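Telomere length regulator taz1 (Schizosaccharomyces pombe, PDB 4ZMI) binds double-stranded telomeric DNA and regulates telomere length and function in fission yeast, here represented by its helical, TRF-family domain. Local coordinates at residues A[103-108]-A[121-126]; A[143-148]-A[164-169]. All blocks are in the same frame, centred on the assembly; numbering follows the deposited sequence.

Contacts 1 and 2 lie in series along the chain of this all-helical domain, the first closing before the second opens, and their centres are 12 Å apart. Contact 1 joins helices 95-107 and 118-130 about 2 Å from the centre of the chain; contact 2 joins helices 137-154 and 163-168 further out, about 10 Å from it. Helix 118-130 connects them: Arg121 NH1 lies 2.8 Å from Phe166 O, a probable hydrogen bond, and Leu125 CD2 packs 3.6 Å from Phe145 CE1. This helix is thus shared by both contacts: Ile123 faces 95-107, while Arg121 and Leu125 touch the segments of contact 2.

Contact 1 (A[103-108]-A[121-126]); sequences FFTGLI and RSIVLD
Ile123 reaches across to Gly106 end-on, with its terminal methyl doing the touching: CD1 stands 3.5 Å from Gly106 CA and 3.7 Å from Gly106 N. The angle CG1-CD1...CA (Gly106) is about 167°, so the last bond of the side chain points almost straight at the glycine backbone instead of lying alongside it. Two torsions produce this reach. CG1 sits beside the backbone N, opposite the carbonyl carbon (chi1 -60°), and the chain then continues extended to CD1 (chi2 163°), while the CG2 branch stays behind. Because Gly106 has no side chain, the methyl meets bare helix backbone, and the Gly106 and Ile123 CA atoms come within 7.2 Å of each other. The neighbouring Thr105 also points its CB toward 121-126, and its OG1 passes Ile123 CD1 at 4.2 Å, a distant van der Waals approach between hydroxyl oxygen and methyl by a side chain that slants across the isoleucine.

The two segments belong to successive helices, 95-107 and 118-130, which run in roughly opposite directions here, as in a helical hairpin; only 81 Å² is buried between the segments, so the pairing is narrow and centred on one methyl. The hydroxyl of Thr105 is occupied elsewhere, hydrogen-bonded to Gln102 O in its own helix and to Thr75 OG1. Phe103 and Leu107 point their CB atoms away from 121-126; both touch Val26 of helix 5-35, and Phe103 also packs on Leu225 and Leu226 of helix 214-229, where Phe228 touches Ile123. Within 103-108, Ile108 CG2 lies 3.5 Å above one face of the Phe104 ring, offset toward its rim. On 121-126, Asp126 OD2 accepts from Phe78 N and OD1 bonds to Ser79 OG.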
loop_
_atom_site.group_PDB
_atom_site.type_symbol
_atom_site.label_atom_id
_atom_site.label_comp_id
_atom_site.label_asym_id
_atom_site.label_seq_id
_atom_site.Cartn_x
_atom_site.Cartn_y
_atom_site.Cartn_z
ATOM N N PHE A 103 -7.449 -1.096 1.534
ATOM C CA PHE A 103 -7.207 -2.298 2.348
ATOM C C PHE A 103 -7.129 -3.511 1.443
ATOM O O PHE A 103 -6.149 -4.265 1.465
ATOM C CB PHE A 103 -8.357 -2.500 3.337
ATOM C CG PHE A 103 -7.981 -3.247 4.581
ATOM C CD1 PHE A 103 -8.054 -2.624 5.817
ATOM C CD2 PHE A 103 -7.572 -4.570 4.521
ATOM C CE1 PHE A 103 -7.708 -3.303 6.971
ATOM C CE2 PHE A 103 -7.224 -5.253 5.671
ATOM C CZ PHE A 103 -7.291 -4.616 6.900
ATOM N N PHE A 104 -8.168 -3.682 0.630
ATOM C CA PHE A 104 -8.217 -4.781 -0.325
ATOM C C PHE A 104 -6.991 -4.789 -1.218
ATOM O O PHE A 104 -6.389 -5.833 -1.433
ATOM C CB PHE A 104 -9.481 -4.731 -1.189
ATOM C CG PHE A 104 -9.461 -5.708 -2.331
ATOM C CD1 PHE A 104 -9.788 -7.034 -2.125
ATOM C CD2 PHE A 104 -9.074 -5.311 -3.593
ATOM C CE1 PHE A 104 -9.755 -7.938 -3.164
ATOM C CE2 PHE A 104 -9.028 -6.212 -4.629
ATOM C CZ PHE A 104 -9.375 -7.520 -4.421
ATOM N N THR A 105 -6.626 -3.619 -1.737
ATOM C CA THR A 105 -5.497 -3.545 -2.651
ATOM C C THR A 105 -4.198 -3.867 -1.912
ATOM O O THR A 105 -3.286 -4.452 -2.483
ATOM C CB THR A 105 -5.423 -2.195 -3.384
ATOM O OG1 THR A 105 -5.311 -1.124 -2.439
ATOM C CG2 THR A 105 -6.685 -1.996 -4.217
ATOM N N GLY A 106 -4.126 -3.496 -0.638
ATOM C CA GLY A 106 -3.010 -3.897 0.198
ATOM C C GLY A 106 -2.940 -5.407 0.437
ATOM O O GLY A 106 -1.927 -6.024 0.117
ATOM N N LEU A 107 -4.024 -5.987 0.970
ATOM C CA LEU A 107 -4.091 -7.407 1.367
ATOM C C LEU A 107 -3.686 -8.372 0.260
ATOM O O LEU A 107 -2.875 -9.250 0.481
ATOM C CB LEU A 107 -5.510 -7.768 1.784
ATOM C CG LEU A 107 -5.907 -8.286 3.164
ATOM C CD1 LEU A 107 -7.204 -9.115 3.008
ATOM C CD2 LEU A 107 -4.810 -9.074 3.853
ATOM N N ILE A 108 -4.255 -8.216 -0.931
ATOM C CA ILE A 108 -3.992 -9.159 -2.022
ATOM C C ILE A 108 -2.584 -9.023 -2.589
ATOM O O ILE A 108 -2.127 -9.893 -3.338
ATOM C CB ILE A 108 -4.978 -8.990 -3.208
ATOM C CG1 ILE A 108 -4.726 -7.686 -3.964
ATOM C CG2 ILE A 108 -6.420 -9.040 -2.752
ATOM C CD1 ILE A 108 -5.638 -7.514 -5.144
ATOM N N ARG A 121 3.978 -1.038 -0.886
ATOM C CA ARG A 121 4.930 0.062 -0.917
ATOM C C ARG A 121 4.198 1.393 -1.104
ATOM O O ARG A 121 4.473 2.373 -0.389
ATOM C CB ARG A 121 5.966 -0.131 -2.011
ATOM C CG ARG A 121 7.229 0.641 -1.736
ATOM C CD ARG A 121 8.160 0.598 -2.913
ATOM N NE ARG A 121 8.378 -0.771 -3.329
ATOM C CZ ARG A 121 9.049 -1.108 -4.414
ATOM N NH1 ARG A 121 9.576 -0.161 -5.169
ATOM N NH2 ARG A 121 9.193 -2.384 -4.728
ATOM N N SER A 122 3.246 1.415 -2.040
ATOM C CA SER A 122 2.475 2.629 -2.306
ATOM C C SER A 122 1.752 3.055 -1.056
ATOM O O SER A 122 1.777 4.221 -0.699
ATOM C CB SER A 122 1.446 2.376 -3.419
ATOM O OG SER A 122 2.131 2.152 -4.622
ATOM N N ILE A 123 1.076 2.109 -0.403
ATOM C CA ILE A 123 0.256 2.469 0.751
ATOM C C ILE A 123 1.103 3.000 1.895
ATOM O O ILE A 123 0.767 4.032 2.468
ATOM C CB ILE A 123 -0.627 1.304 1.211
ATOM C CG1 ILE A 123 -1.552 0.900 0.072
ATOM C CG2 ILE A 123 -1.464 1.686 2.429
ATOM C CD1 ILE A 123 -2.158 -0.465 0.256
ATOM N N VAL A 124 2.198 2.305 2.221
ATOM C CA VAL A 124 3.113 2.784 3.261
ATOM C C VAL A 124 3.681 4.192 2.962
ATOM O O VAL A 124 3.680 5.049 3.831
ATOM C CB VAL A 124 4.283 1.788 3.494
ATOM C CG1 VAL A 124 5.269 2.335 4.533
ATOM C CG2 VAL A 124 3.757 0.439 3.925
ATOM N N LEU A 125 4.161 4.427 1.738
ATOM C CA LEU A 125 4.704 5.735 1.368
ATOM C C LEU A 125 3.609 6.789 1.425
ATOM O O LEU A 125 3.854 7.914 1.850
ATOM C CB LEU A 125 5.344 5.727 -0.026
ATOM C CG LEU A 125 6.714 5.029 -0.129
ATOM C CD1 LEU A 125 6.995 4.706 -1.577
ATOM C CD2 LEU A 125 7.857 5.878 0.427
ATOM N N ASP A 126 2.402 6.425 0.995
ATOM C CA ASP A 126 1.292 7.374 1.010
ATOM C C ASP A 126 1.007 7.791 2.441
ATOM O O ASP A 126 0.879 8.972 2.732
ATOM C CB ASP A 126 0.046 6.776 0.382
ATOM C CG ASP A 126 -1.099 7.772 0.300
ATOM O OD1 ASP A 126 -0.885 8.897 -0.205
ATOM O OD2 ASP A 126 -2.213 7.425 0.753
#

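Contact 2 (A[143-148]-A[164-169]); sequences VLFEEL and SEFILS
Phe145 and Phe166 both hold CG opposite their own backbone N (chi1 -175° and -171°), and these torsions send the two rings toward each other between the helices. The backbones remain well apart, 10.6 Å between the CA atoms of Phe145 and Ile167 and the same between Leu148 and Phe166, so the contact is made by the side chains. They meet at their outer ends, where Phe145 CZ lies 3.9 Å from Phe166 CE2. Seen from Phe166 the contact is at the ring edge, near its plane; toward the Phe145 ring the approach is oblique. The planes are about 83° apart, and the side chains slide past one another in opposite directions.

This is a buried apolar junction between helix 137-154 and the short helix 163-168 in the all-helical TRF-family domain of Taz1. Val124 and Leu125 of helix 118-130 and Leu196 of helix 192-203 also touch Phe145, while Ile200 of the latter helix touches Phe166. Arg121 makes a cation-pi contact with the Phe166 ring. Leu148 directs its CB toward 164-169, but this atom is still 5.2 Å from Phe166 CZ, the nearest its side chain comes; its carbonyl O is closer, 4.4 Å from Phe166 CZ and close to the ring plane. Beyond the aromatic pair, Ser169 OG gives a weak hydrogen bond to Glu165 O. Leu168 belongs with Leu171 and Tyr173 to a magnesium site, whose ion is about 11 Å from the Phe166 side chain.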
loop_
_atom_site.group_PDB
_atom_site.type_symbol
_atom_site.label_atom_id
_atom_site.label_comp_id
_atom_site.label_asym_id
_atom_site.label_seq_id
_atom_site.Cartn_x
_atom_site.Cartn_y
_atom_site.Cartn_z
ATOM N N VAL A 143 8.413 1.101 10.119
ATOM C CA VAL A 143 8.888 -0.251 10.380
ATOM C C VAL A 143 8.468 -1.171 9.241
ATOM O O VAL A 143 9.285 -1.915 8.688
ATOM C CB VAL A 143 8.429 -0.760 11.763
ATOM C CG1 VAL A 143 8.821 -2.208 11.958
ATOM C CG2 VAL A 143 9.052 0.112 12.858
ATOM N N LEU A 144 7.204 -1.077 8.854
ATOM C CA LEU A 144 6.715 -1.841 7.727
ATOM C C LEU A 144 7.498 -1.475 6.460
ATOM O O LEU A 144 7.761 -2.320 5.615
ATOM C CB LEU A 144 5.229 -1.593 7.561
ATOM C CG LEU A 144 4.533 -2.584 6.637
ATOM C CD1 LEU A 144 4.603 -3.977 7.204
ATOM C CD2 LEU A 144 3.079 -2.175 6.404
ATOM N N PHE A 145 7.912 -0.221 6.352
ATOM C CA PHE A 145 8.689 0.201 5.184
ATOM C C PHE A 145 10.038 -0.503 5.133
ATOM O O PHE A 145 10.464 -0.961 4.075
ATOM C CB PHE A 145 8.865 1.725 5.112
ATOM C CG PHE A 145 9.551 2.188 3.853
ATOM C CD1 PHE A 145 8.816 2.457 2.702
ATOM C CD2 PHE A 145 10.926 2.318 3.802
ATOM C CE1 PHE A 145 9.446 2.867 1.542
ATOM C CE2 PHE A 145 11.561 2.713 2.641
ATOM C CZ PHE A 145 10.825 2.994 1.512
ATOM N N GLU A 146 10.711 -0.606 6.276
ATOM C CA GLU A 146 11.998 -1.310 6.303
ATOM C C GLU A 146 11.862 -2.777 5.958
ATOM O O GLU A 146 12.721 -3.326 5.287
ATOM C CB GLU A 146 12.714 -1.155 7.640
ATOM C CG GLU A 146 14.213 -1.376 7.555
ATOM C CD GLU A 146 14.638 -2.768 7.968
ATOM O OE1 GLU A 146 13.770 -3.563 8.403
ATOM O OE2 GLU A 146 15.849 -3.064 7.864
ATOM N N GLU A 147 10.775 -3.402 6.392
ATOM C CA GLU A 147 10.494 -4.783 6.011
ATOM C C GLU A 147 10.301 -4.980 4.500
ATOM O O GLU A 147 10.862 -5.916 3.915
ATOM C CB GLU A 147 9.279 -5.321 6.760
ATOM C CG GLU A 147 9.041 -6.795 6.494
ATOM C CD GLU A 147 10.100 -7.694 7.145
ATOM O OE1 GLU A 147 10.683 -7.274 8.164
ATOM O OE2 GLU A 147 10.341 -8.818 6.642
ATOM N N LEU A 148 9.512 -4.102 3.871
ATOM C CA LEU A 148 9.324 -4.170 2.430
ATOM C C LEU A 148 10.678 -4.019 1.765
ATOM O O LEU A 148 10.956 -4.651 0.758
ATOM C CB LEU A 148 8.374 -3.067 1.937
ATOM C CG LEU A 148 6.984 -3.160 2.551
ATOM C CD1 LEU A 148 6.142 -1.945 2.166
ATOM C CD2 LEU A 148 6.346 -4.456 2.062
ATOM N N SER A 164 15.655 6.209 -5.212
ATOM C CA SER A 164 14.748 7.100 -5.960
ATOM C C SER A 164 13.746 6.327 -6.756
ATOM O O SER A 164 12.558 6.643 -6.776
ATOM C CB SER A 164 15.530 7.952 -6.964
ATOM O OG SER A 164 16.181 9.024 -6.314
ATOM N N GLU A 165 14.261 5.322 -7.446
ATOM C CA GLU A 165 13.454 4.489 -8.314
ATOM C C GLU A 165 12.563 3.618 -7.418
ATOM O O GLU A 165 11.384 3.454 -7.686
ATOM C CB GLU A 165 14.379 3.692 -9.236
ATOM C CG GLU A 165 13.716 2.844 -10.295
ATOM C CD GLU A 165 14.695 2.449 -11.400
ATOM O OE1 GLU A 165 15.844 2.055 -11.075
ATOM O OE2 GLU A 165 14.320 2.566 -12.593
ATOM N N PHE A 166 13.116 3.122 -6.316
ATOM C CA PHE A 166 12.359 2.307 -5.356
ATOM C C PHE A 166 11.131 3.069 -4.827
ATOM O O PHE A 166 10.057 2.516 -4.696
ATOM C CB PHE A 166 13.283 1.910 -4.192
ATOM C CG PHE A 166 12.684 0.906 -3.259
ATOM C CD1 PHE A 166 12.884 -0.456 -3.466
ATOM C CD2 PHE A 166 11.924 1.314 -2.182
ATOM C CE1 PHE A 166 12.339 -1.385 -2.621
ATOM C CE2 PHE A 166 11.375 0.378 -1.333
ATOM C CZ PHE A 166 11.584 -0.964 -1.551
ATOM N N ILE A 167 11.307 4.351 -4.542
ATOM C CA ILE A 167 10.245 5.191 -4.012
ATOM C C ILE A 167 9.254 5.674 -5.080
ATOM O O ILE A 167 8.052 5.479 -4.948
ATOM C CB ILE A 167 10.857 6.417 -3.317
ATOM C CG1 ILE A 167 11.583 5.971 -2.025
ATOM C CG2 ILE A 167 9.788 7.502 -3.086
ATOM C CD1 ILE A 167 12.552 6.998 -1.498
ATOM N N LEU A 168 9.762 6.293 -6.138
ATOM C CA LEU A 168 8.911 6.951 -7.133
ATOM C C LEU A 168 8.141 6.015 -8.080
ATOM O O LEU A 168 7.069 6.359 -8.572
ATOM C CB LEU A 168 9.753 7.919 -7.955
ATOM C CG LEU A 168 10.335 9.063 -7.143
ATOM C CD1 LEU A 168 11.444 9.756 -7.946
ATOM C CD2 LEU A 168 9.222 10.059 -6.742
ATOM N N SER A 169 8.689 4.832 -8.331
ATOM C CA SER A 169 8.049 3.877 -9.209
ATOM C C SER A 169 6.674 3.465 -8.666
ATOM O O SER A 169 5.872 2.948 -9.391
ATOM C CB SER A 169 8.922 2.635 -9.336
ATOM O OG SER A 169 8.881 1.922 -8.102
#